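Local coordinates for protein lipoxygenase (Cyanothece sp., PDB 5EK8) that probably inserts molecular oxygen into polyunsaturated fatty acids as a non-heme iron 9R-lipoxygenase, at residues Leu59-Ser62 against Asp63-Lys66; Asp448-Lys451 against Tyr452-Ala455; Tyr626-Leu629 against Val630-Glu633. One frame throughout, in Å; residues are numbered along the deposited sequence.

In the fold
The three local contacts follow in series along the chain, at very different distances from the iron site. Contact 1 lies in the N-terminal beta domain, where a hairpin turn meets the helical body. Contact 2, at the start of helix 451-473, is on the opposite side of the chain's centre, about 46 Å away between centres. Contact 3 is closer to contact 2, with nearest atoms about 11 Å apart. It is also nearest the metal site, a shell away: the side chain of Tyr-626 is about 8 Å from that of Ile-668, an iron ligand. In contact 2, the side chain of Tyr-452 lies about 10 Å from that of the ligand His-570.

Contact 1 (Leu59-Ser62 against Asp63-Lys66); sequences LLFS and DTNK
The carbonyl oxygen of Lys-66 takes the N-H of Phe-61 at 2.8 Å (Phe-61 N to Lys-66 O), with the donor nearly in line with the C=O bond. This closes a hairpin turn at the end of strand 53-61, in the N-terminal beta domain, probably the PLAT domain of this lipoxygenase. The same oxygen also receives the CA-H of Leu-60, 3.2 Å from Leu-60 CA to Lys-66 O, and sits at the edge of the Phe-61 ring, 3.3 Å from Phe-61 CD2. Four residues make the bend. Ser-62, Asp-63 and Thr-64 keep roughly right-handed helical backbone angles, then Asn-65 switches to the left-handed region (phi 57°), and this turns the chain back. Asn-65 N reaches Phe-61 O at 3.0 Å, but the bond is bent and weak.

Two side chains add weak bonds to the backbone of the bend. Thr-64 carries OG1 between its backbone N and carbonyl carbon (chi1 64°), and this brings the hydroxyl over to accept a long, weak bond from Lys-66 N, 3.3 Å from Thr-64 OG1. Thr-64 and Phe-61 run side by side, pointing the same way. Asp-63 OD2 likewise folds back to its own neighbour, in a weak bond with the N-H of Thr-64.

The charged ends join the turn to the helical body. Asp-63 OD1 makes a salt bridge with Arg-376 of helix 337-377, the helix that also carries the iron ligands His-359 and His-364. Lys-66 stretches out fully extended to pair with Glu-490 and Glu-494 on helix 482-495. Back at the turn, Phe-61 CB has two oxygens near it on one side, Thr-64 OG1 at 3.5 Å and Asp-63 OD2 at 3.6 Å.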
ATOM      1  N   LEU A  59      25.095 -19.291   0.612  1.00 64.83           N
ATOM      2  CA  LEU A  59      24.626 -17.917   0.480  1.00 60.08           C
ATOM      3  C   LEU A  59      23.771 -17.491   1.666  1.00 58.93           C
ATOM      4  O   LEU A  59      22.891 -18.227   2.106  1.00 60.57           O
ATOM      5  CB  LEU A  59      23.833 -17.746  -0.813  1.00 61.87           C
ATOM      6  CG  LEU A  59      24.584 -18.053  -2.109  1.00 66.99           C
ATOM      7  CD1 LEU A  59      23.755 -17.628  -3.315  1.00 64.70           C
ATOM      8  CD2 LEU A  59      25.952 -17.378  -2.116  1.00 68.78           C
ATOM      9  N   LEU A  60      24.036 -16.292   2.171  1.00 56.34           N
ATOM     10  CA  LEU A  60      23.274 -15.734   3.283  1.00 55.40           C
ATOM     11  C   LEU A  60      22.710 -14.358   2.924  1.00 52.96           C
ATOM     12  O   LEU A  60      23.286 -13.646   2.103  1.00 50.50           O
ATOM     13  CB  LEU A  60      24.156 -15.626   4.530  1.00 53.80           C
ATOM     14  CG  LEU A  60      24.919 -16.876   4.976  1.00 53.93           C
ATOM     15  CD1 LEU A  60      25.824 -16.552   6.146  1.00 50.34           C
ATOM     16  CD2 LEU A  60      23.970 -18.001   5.344  1.00 53.44           C
ATOM     17  N   PHE A  61      21.579 -13.992   3.526  1.00 53.74           N
ATOM     18  CA  PHE A  61      21.091 -12.617   3.438  1.00 52.08           C
ATOM     19  C   PHE A  61      22.152 -11.680   4.002  1.00 56.03           C
ATOM     20  O   PHE A  61      22.797 -12.004   5.002  1.00 59.06           O
ATOM     21  CB  PHE A  61      19.785 -12.431   4.214  1.00 51.10           C
ATOM     22  CG  PHE A  61      18.589 -13.073   3.577  1.00 49.19           C
ATOM     23  CD1 PHE A  61      17.755 -12.341   2.754  1.00 42.46           C
ATOM     24  CD2 PHE A  61      18.282 -14.400   3.826  1.00 49.11           C
ATOM     25  CE1 PHE A  61      16.647 -12.921   2.176  1.00 42.34           C
ATOM     26  CE2 PHE A  61      17.171 -14.986   3.252  1.00 47.00           C
ATOM     27  CZ  PHE A  61      16.351 -14.243   2.429  1.00 45.01           C
ATOM     28  N   SER A  62      22.328 -10.521   3.380  1.00 55.10           N
ATOM     29  CA  SER A  62      23.323  -9.564   3.854  1.00 57.56           C
ATOM     30  C   SER A  62      22.929  -8.911   5.186  1.00 55.43           C
ATOM     31  O   SER A  62      23.800  -8.523   5.964  1.00 56.47           O
ATOM     32  CB  SER A  62      23.569  -8.481   2.802  1.00 57.99           C
ATOM     33  OG  SER A  62      22.386  -7.743   2.555  1.00 60.71           O
ATOM     34  N   ASP A  63      21.627  -8.802   5.453  1.00 53.67           N
ATOM     35  CA  ASP A  63      21.157  -8.053   6.621  1.00 52.26           C
ATOM     36  C   ASP A  63      20.833  -8.911   7.847  1.00 53.94           C
ATOM     37  O   ASP A  63      21.045  -8.468   8.976  1.00 58.18           O
ATOM     38  CB  ASP A  63      19.930  -7.197   6.257  1.00 49.04           C
ATOM     39  CG  ASP A  63      18.793  -8.000   5.631  1.00 47.09           C
ATOM     40  OD1 ASP A  63      17.770  -7.373   5.271  1.00 44.94           O
ATOM     41  OD2 ASP A  63      18.911  -9.236   5.492  1.00 47.87           O
ATOM     42  N   THR A  64      20.326 -10.123   7.641  1.00 50.69           N
ATOM     43  CA  THR A  64      20.003 -11.005   8.764  1.00 49.82           C
ATOM     44  C   THR A  64      21.016 -12.136   8.906  1.00 58.10           C
ATOM     45  O   THR A  64      21.041 -12.832   9.922  1.00 59.29           O
ATOM     46  CB  THR A  64      18.594 -11.623   8.628  1.00 50.57           C
ATOM     47  OG1 THR A  64      18.544 -12.471   7.473  1.00 58.45           O
ATOM     48  CG2 THR A  64      17.533 -10.532   8.508  1.00 42.81           C
ATOM     49  N   ASN A  65      21.847 -12.313   7.883  1.00 62.75           N
ATOM     50  CA  ASN A  65      22.823 -13.402   7.837  1.00 65.13           C
ATOM     51  C   ASN A  65      22.174 -14.781   7.978  1.00 62.10           C
ATOM     52  O   ASN A  65      22.842 -15.766   8.298  1.00 57.95           O
ATOM     53  CB  ASN A  65      23.899 -13.206   8.909  1.00 69.35           C
ATOM     54  CG  ASN A  65      24.829 -12.052   8.594  1.00 75.72           C
ATOM     55  OD1 ASN A  65      25.142 -11.796   7.433  1.00 79.62           O
ATOM     56  ND2 ASN A  65      25.274 -11.347   9.626  1.00 79.61           N
ATOM     57  N   LYS A  66      20.868 -14.837   7.731  1.00 59.89           N
ATOM     58  CA  LYS A  66      20.147 -16.098   7.624  1.00 55.97           C
ATOM     59  C   LYS A  66      20.405 -16.686   6.246  1.00 55.24           C
ATOM     60  O   LYS A  66      20.769 -15.959   5.325  1.00 54.16           O
ATOM     61  CB  LYS A  66      18.645 -15.899   7.851  1.00 53.25           C
ATOM     62  CG  LYS A  66      18.261 -15.575   9.284  1.00 49.84           C
ATOM     63  CD  LYS A  66      16.762 -15.691   9.473  1.00 48.94           C
ATOM     64  CE  LYS A  66      16.361 -15.373  10.897  1.00 52.27           C
ATOM     65  NZ  LYS A  66      14.897 -15.541  11.100  1.00 56.13           N
TER

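Contact 2 (Asp448-Lys451 against Tyr452-Ala455); sequences DDHK and YAKA
Lys-454 folds back over the N-terminus of helix 451-473, where His-450 is the N-cap residue. Lys-454 CB lies 3.7 Å from Lys-451 O, and Lys-454 CG passes 3.6 Å from His-450 O. CD keeps near that same oxygen while coming up to Asp-448 O, and CE stays beside Asp-448 O. Bends at the last two torsions let NZ swing over to the carboxylate, making a loose salt bridge at 3.6 Å with Asp-448 OD1, the two side chains crossing at a slant.

His-450 O starts the helix by accepting weak bonds from the N-H groups of Ala-453 and Lys-454; the first regular bond runs from Ala-455 N to Lys-451 O at 2.9 Å. The His-450 ring, with CG anti to the backbone N (chi1 -161°), lies over the first turn and takes a bond from Ile-446 N on ND1. Losing this ring to an alanine would probably leave Ile-446 N without its acceptor and Ala-453 CB without the surface it packs on. That methyl makes a CH-pi contact over the ring centre, with Ala-453 CB 3.5 Å from His-450 ND1.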
ATOM      1  N   ASP A 448     -28.947  -1.552   6.940  1.00 59.97           N
ATOM      2  CA  ASP A 448     -29.064  -1.928   5.532  1.00 60.44           C
ATOM      3  C   ASP A 448     -28.276  -1.004   4.609  1.00 57.36           C
ATOM      4  O   ASP A 448     -27.762  -1.443   3.582  1.00 57.64           O
ATOM      5  CB  ASP A 448     -30.534  -1.953   5.110  1.00 64.07           C
ATOM      6  CG  ASP A 448     -31.220  -3.246   5.487  1.00 68.59           C
ATOM      7  OD1 ASP A 448     -30.555  -4.301   5.414  1.00 70.19           O
ATOM      8  OD2 ASP A 448     -32.415  -3.209   5.855  1.00 71.15           O
ATOM      9  N   ASP A 449     -28.183   0.271   4.979  1.00 54.43           N
ATOM     10  CA  ASP A 449     -27.445   1.250   4.185  1.00 54.14           C
ATOM     11  C   ASP A 449     -25.935   1.126   4.376  1.00 52.17           C
ATOM     12  O   ASP A 449     -25.158   1.792   3.689  1.00 49.01           O
ATOM     13  CB  ASP A 449     -27.896   2.672   4.534  1.00 59.07           C
ATOM     14  CG  ASP A 449     -29.209   3.053   3.868  1.00 69.44           C
ATOM     15  OD1 ASP A 449     -29.904   2.157   3.343  1.00 74.02           O
ATOM     16  OD2 ASP A 449     -29.552   4.255   3.871  1.00 71.44           O
ATOM     17  N   HIS A 450     -25.520   0.274   5.308  1.00 55.58           N
ATOM     18  CA  HIS A 450     -24.100   0.104   5.594  1.00 56.33           C
ATOM     19  C   HIS A 450     -23.438  -0.746   4.515  1.00 57.13           C
ATOM     20  O   HIS A 450     -23.073  -1.903   4.741  1.00 55.42           O
ATOM     21  CB  HIS A 450     -23.898  -0.525   6.972  1.00 55.44           C
ATOM     22  CG  HIS A 450     -22.528  -0.317   7.527  1.00 55.61           C
ATOM     23  ND1 HIS A 450     -22.129  -0.825   8.748  1.00 58.39           N
ATOM     24  CD2 HIS A 450     -21.459   0.351   7.036  1.00 56.16           C
ATOM     25  CE1 HIS A 450     -20.876  -0.486   8.975  1.00 58.74           C
ATOM     26  NE2 HIS A 450     -20.444   0.233   7.951  1.00 56.37           N
ATOM     27  N   LYS A 451     -23.291  -0.151   3.338  1.00 58.64           N
ATOM     28  CA  LYS A 451     -22.806  -0.861   2.166  1.00 60.55           C
ATOM     29  C   LYS A 451     -21.408  -1.457   2.361  1.00 56.30           C
ATOM     30  O   LYS A 451     -21.155  -2.605   1.973  1.00 59.63           O
ATOM     31  CB  LYS A 451     -22.820   0.080   0.959  1.00 63.49           C
ATOM     32  CG  LYS A 451     -22.314  -0.532  -0.329  0.67 67.80           C
ATOM     33  CD  LYS A 451     -22.425   0.470  -1.461  1.00 71.22           C
ATOM     34  CE  LYS A 451     -23.849   0.998  -1.583  1.00 73.70           C
ATOM     35  NZ  LYS A 451     -24.010   1.889  -2.767  0.99 75.39           N
ATOM     36  N   TYR A 452     -20.501  -0.695   2.965  1.00 47.44           N
ATOM     37  CA  TYR A 452     -19.131  -1.173   3.087  1.00 49.47           C
ATOM     38  C   TYR A 452     -19.036  -2.469   3.888  1.00 51.17           C
ATOM     39  O   TYR A 452     -18.269  -3.359   3.543  1.00 52.75           O
ATOM     40  CB  TYR A 452     -18.207  -0.137   3.733  1.00 49.16           C
ATOM     41  CG  TYR A 452     -16.880  -0.789   4.025  1.00 50.27           C
ATOM     42  CD1 TYR A 452     -16.007  -1.104   2.991  1.00 53.23           C
ATOM     43  CD2 TYR A 452     -16.532  -1.169   5.320  1.00 48.46           C
ATOM     44  CE1 TYR A 452     -14.812  -1.743   3.239  1.00 54.70           C
ATOM     45  CE2 TYR A 452     -15.335  -1.811   5.576  1.00 45.49           C
ATOM     46  CZ  TYR A 452     -14.484  -2.094   4.532  1.00 48.59           C
ATOM     47  OH  TYR A 452     -13.294  -2.733   4.768  1.00 50.75           O
ATOM     48  N   ALA A 453     -19.799  -2.565   4.969  1.00 50.23           N
ATOM     49  CA  ALA A 453     -19.744  -3.746   5.820  1.00 49.70           C
ATOM     50  C   ALA A 453     -20.236  -4.982   5.077  1.00 52.46           C
ATOM     51  O   ALA A 453     -19.591  -6.031   5.104  1.00 55.42           O
ATOM     52  CB  ALA A 453     -20.552  -3.527   7.075  1.00 49.72           C
ATOM     53  N   LYS A 454     -21.381  -4.847   4.414  1.00 52.34           N
ATOM     54  CA  LYS A 454     -21.926  -5.925   3.595  1.00 54.26           C
ATOM     55  C   LYS A 454     -20.894  -6.384   2.560  1.00 52.51           C
ATOM     56  O   LYS A 454     -20.565  -7.579   2.467  1.00 52.69           O
ATOM     57  CB  LYS A 454     -23.218  -5.468   2.907  1.00 55.16           C
ATOM     58  CG  LYS A 454     -24.353  -5.132   3.873  1.00 59.25           C
ATOM     59  CD  LYS A 454     -25.365  -4.178   3.247  1.00 65.74           C
ATOM     60  CE  LYS A 454     -26.631  -4.889   2.790  1.00 70.01           C
ATOM     61  NZ  LYS A 454     -27.453  -5.355   3.943  1.00 72.52           N
ATOM     62  N   ALA A 455     -20.376  -5.420   1.802  1.00 47.96           N
ATOM     63  CA  ALA A 455     -19.366  -5.687   0.780  1.00 47.86           C
ATOM     64  C   ALA A 455     -18.161  -6.441   1.339  1.00 51.15           C
ATOM     65  O   ALA A 455     -17.748  -7.479   0.808  1.00 52.75           O
ATOM     66  CB  ALA A 455     -18.916  -4.384   0.151  1.00 43.20           C
TER

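Contact 3 (Tyr626-Leu629 against Val630-Glu633)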
ATOM      1  N   TYR A 626      -4.488   0.170 -13.166  1.00 50.85           N
ATOM      2  CA  TYR A 626      -3.963  -1.062 -13.745  1.00 47.78           C
ATOM      3  C   TYR A 626      -3.786  -2.130 -12.664  1.00 54.64           C
ATOM      4  O   TYR A 626      -3.210  -1.872 -11.603  1.00 58.29           O
ATOM      5  CB  TYR A 626      -2.634  -0.785 -14.455  1.00 45.95           C
ATOM      6  CG  TYR A 626      -2.017  -1.975 -15.160  1.00 49.56           C
ATOM      7  CD1 TYR A 626      -2.139  -2.131 -16.532  1.00 47.42           C
ATOM      8  CD2 TYR A 626      -1.292  -2.933 -14.456  1.00 54.40           C
ATOM      9  CE1 TYR A 626      -1.572  -3.209 -17.186  1.00 48.11           C
ATOM     10  CE2 TYR A 626      -0.724  -4.018 -15.102  1.00 55.11           C
ATOM     11  CZ  TYR A 626      -0.869  -4.147 -16.469  1.00 54.34           C
ATOM     12  OH  TYR A 626      -0.307  -5.217 -17.124  1.00 57.54           O
ATOM     13  N   GLY A 627      -4.276  -3.335 -12.942  1.00 51.09           N
ATOM     14  CA  GLY A 627      -4.179  -4.434 -11.998  1.00 46.54           C
ATOM     15  C   GLY A 627      -5.489  -4.710 -11.286  1.00 47.34           C
ATOM     16  O   GLY A 627      -5.695  -4.285 -10.145  1.00 45.47           O
ATOM     17  N   LEU A 628      -6.382  -5.419 -11.973  1.00 47.46           N
ATOM     18  CA  LEU A 628      -7.685  -5.784 -11.428  1.00 46.48           C
ATOM     19  C   LEU A 628      -7.849  -7.300 -11.426  1.00 50.68           C
ATOM     20  O   LEU A 628      -7.383  -7.985 -12.339  1.00 51.74           O
ATOM     21  CB  LEU A 628      -8.813  -5.132 -12.230  1.00 48.94           C
ATOM     22  CG  LEU A 628      -8.730  -3.614 -12.402  1.00 50.37           C
ATOM     23  CD1 LEU A 628      -8.911  -3.228 -13.864  1.00 43.57           C
ATOM     24  CD2 LEU A 628      -9.753  -2.909 -11.527  1.00 55.06           C
ATOM     25  N   LEU A 629      -8.509  -7.815 -10.392  1.00 49.60           N
ATOM     26  CA  LEU A 629      -8.678  -9.253 -10.211  1.00 49.22           C
ATOM     27  C   LEU A 629      -9.338  -9.925 -11.413  1.00 51.95           C
ATOM     28  O   LEU A 629      -8.826 -10.918 -11.934  1.00 54.72           O
ATOM     29  CB  LEU A 629      -9.499  -9.539  -8.950  1.00 50.72           C
ATOM     30  CG  LEU A 629      -8.812  -9.318  -7.602  1.00 49.72           C
ATOM     31  CD1 LEU A 629      -9.773  -9.635  -6.478  1.00 51.35           C
ATOM     32  CD2 LEU A 629      -7.550 -10.168  -7.489  1.00 48.61           C
ATOM     33  N   VAL A 630     -10.475  -9.384 -11.845  1.00 50.22           N
ATOM     34  CA  VAL A 630     -11.214  -9.965 -12.963  1.00 52.51           C
ATOM     35  C   VAL A 630     -10.426  -9.856 -14.261  1.00 52.74           C
ATOM     36  O   VAL A 630     -10.230 -10.849 -14.956  1.00 56.20           O
ATOM     37  CB  VAL A 630     -12.592  -9.293 -13.159  1.00 52.82           C
ATOM     38  CG1 VAL A 630     -13.322  -9.919 -14.343  1.00 48.08           C
ATOM     39  CG2 VAL A 630     -13.426  -9.412 -11.892  1.00 52.21           C
ATOM     40  N   LYS A 631      -9.972  -8.647 -14.578  1.00 49.88           N
ATOM     41  CA  LYS A 631      -9.228  -8.406 -15.811  1.00 52.19           C
ATOM     42  C   LYS A 631      -7.940  -9.225 -15.867  1.00 52.64           C
ATOM     43  O   LYS A 631      -7.537  -9.678 -16.941  1.00 51.63           O
ATOM     44  CB  LYS A 631      -8.908  -6.917 -15.960  1.00 56.16           C
ATOM     45  CG  LYS A 631      -8.474  -6.512 -17.367  1.00 62.16           C
ATOM     46  CD  LYS A 631      -8.359  -4.999 -17.496  1.00 66.57           C
ATOM     47  CE  LYS A 631      -8.118  -4.574 -18.933  1.00 71.89           C
ATOM     48  NZ  LYS A 631      -6.864  -5.154 -19.493  1.00 76.39           N
ATOM     49  N   ASN A 632      -7.313  -9.410 -14.704  1.00 52.43           N
ATOM     50  CA  ASN A 632      -6.088 -10.202 -14.563  1.00 49.72           C
ATOM     51  C   ASN A 632      -5.035  -9.886 -15.620  1.00 47.52           C
ATOM     52  O   ASN A 632      -4.470 -10.790 -16.229  1.00 50.46           O
ATOM     53  CB  ASN A 632      -6.416 -11.699 -14.597  1.00 51.70           C
ATOM     54  CG  ASN A 632      -5.279 -12.562 -14.066  1.00 56.13           C
ATOM     55  OD1 ASN A 632      -4.408 -12.086 -13.334  1.00 61.60           O
ATOM     56  ND2 ASN A 632      -5.283 -13.837 -14.439  1.00 53.56           N
ATOM     57  N   GLU A 633      -4.758  -8.603 -15.820  1.00 44.60           N
ATOM     58  CA  GLU A 633      -3.876  -8.169 -16.899  1.00 46.44           C
ATOM     59  C   GLU A 633      -2.438  -8.700 -16.804  1.00 51.15           C
ATOM     60  O   GLU A 633      -1.649  -8.511 -17.729  1.00 56.82           O
ATOM     61  CB  GLU A 633      -3.857  -6.637 -16.970  1.00 47.60           C
ATOM     62  CG  GLU A 633      -3.844  -5.933 -15.620  1.00 52.10           C
ATOM     63  CD  GLU A 633      -5.220  -5.457 -15.189  1.00 49.84           C
ATOM     64  OE1 GLU A 633      -5.577  -4.302 -15.502  1.00 43.95           O
ATOM     65  OE2 GLU A 633      -5.939  -6.234 -14.527  1.00 51.80           O
TER
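Glu-633 sets its CG between backbone N and carbonyl carbon (chi1 40°) and then bends sharply at chi2 (-99°), which folds the carboxylate back across the loop toward Gly-627 and Leu-628, while Tyr-626, its CG anti to the backbone N (chi1 -177°), turns one ring face to Glu-633 CG. The carboxylate grips two successive N-H groups, one with each oxygen: Gly-627 N to Glu-633 OE1 is 3.0 Å, and Leu-628 N to Glu-633 OE2 is 2.7 Å. Both bonds are nearly straight at the hydrogen, yet both donors come from above the carboxylate plane. Two N-H groups on one acid would be expected to stabilise its negative charge.

Between the acid and the backbone it holds, the chain turns through an alpha-turn, in which Asn-632 N donates to Leu-628 O at 2.8 Å. Leu-629, Val-630 and Lys-631 wind right-handed, and Asn-632 then flips to left-handed angles and sends the chain back. Gly-627 has backbone angles that only glycine suits, since a CB would jam against Tyr-626 O. The first limb of this loop runs beside the C-terminal tail that brings Ile-668 to the iron: Gly-627 and Leu-629 pair by backbone bonds with Thr-664 and Ile-662, and Tyr-626 O accepts from Asn-667.

Over one face of the Tyr-626 ring, the Glu-633 CG makes a CH-pi contact, offset toward the rim, with Glu-633 CG 3.6 Å from Tyr-626 CZ. Tyr-626 OH bonds to Asp-634, which fixes the far end of the ring. Across the loop, Leu-628 CD1 lies 4.1 Å from Lys-631 CD.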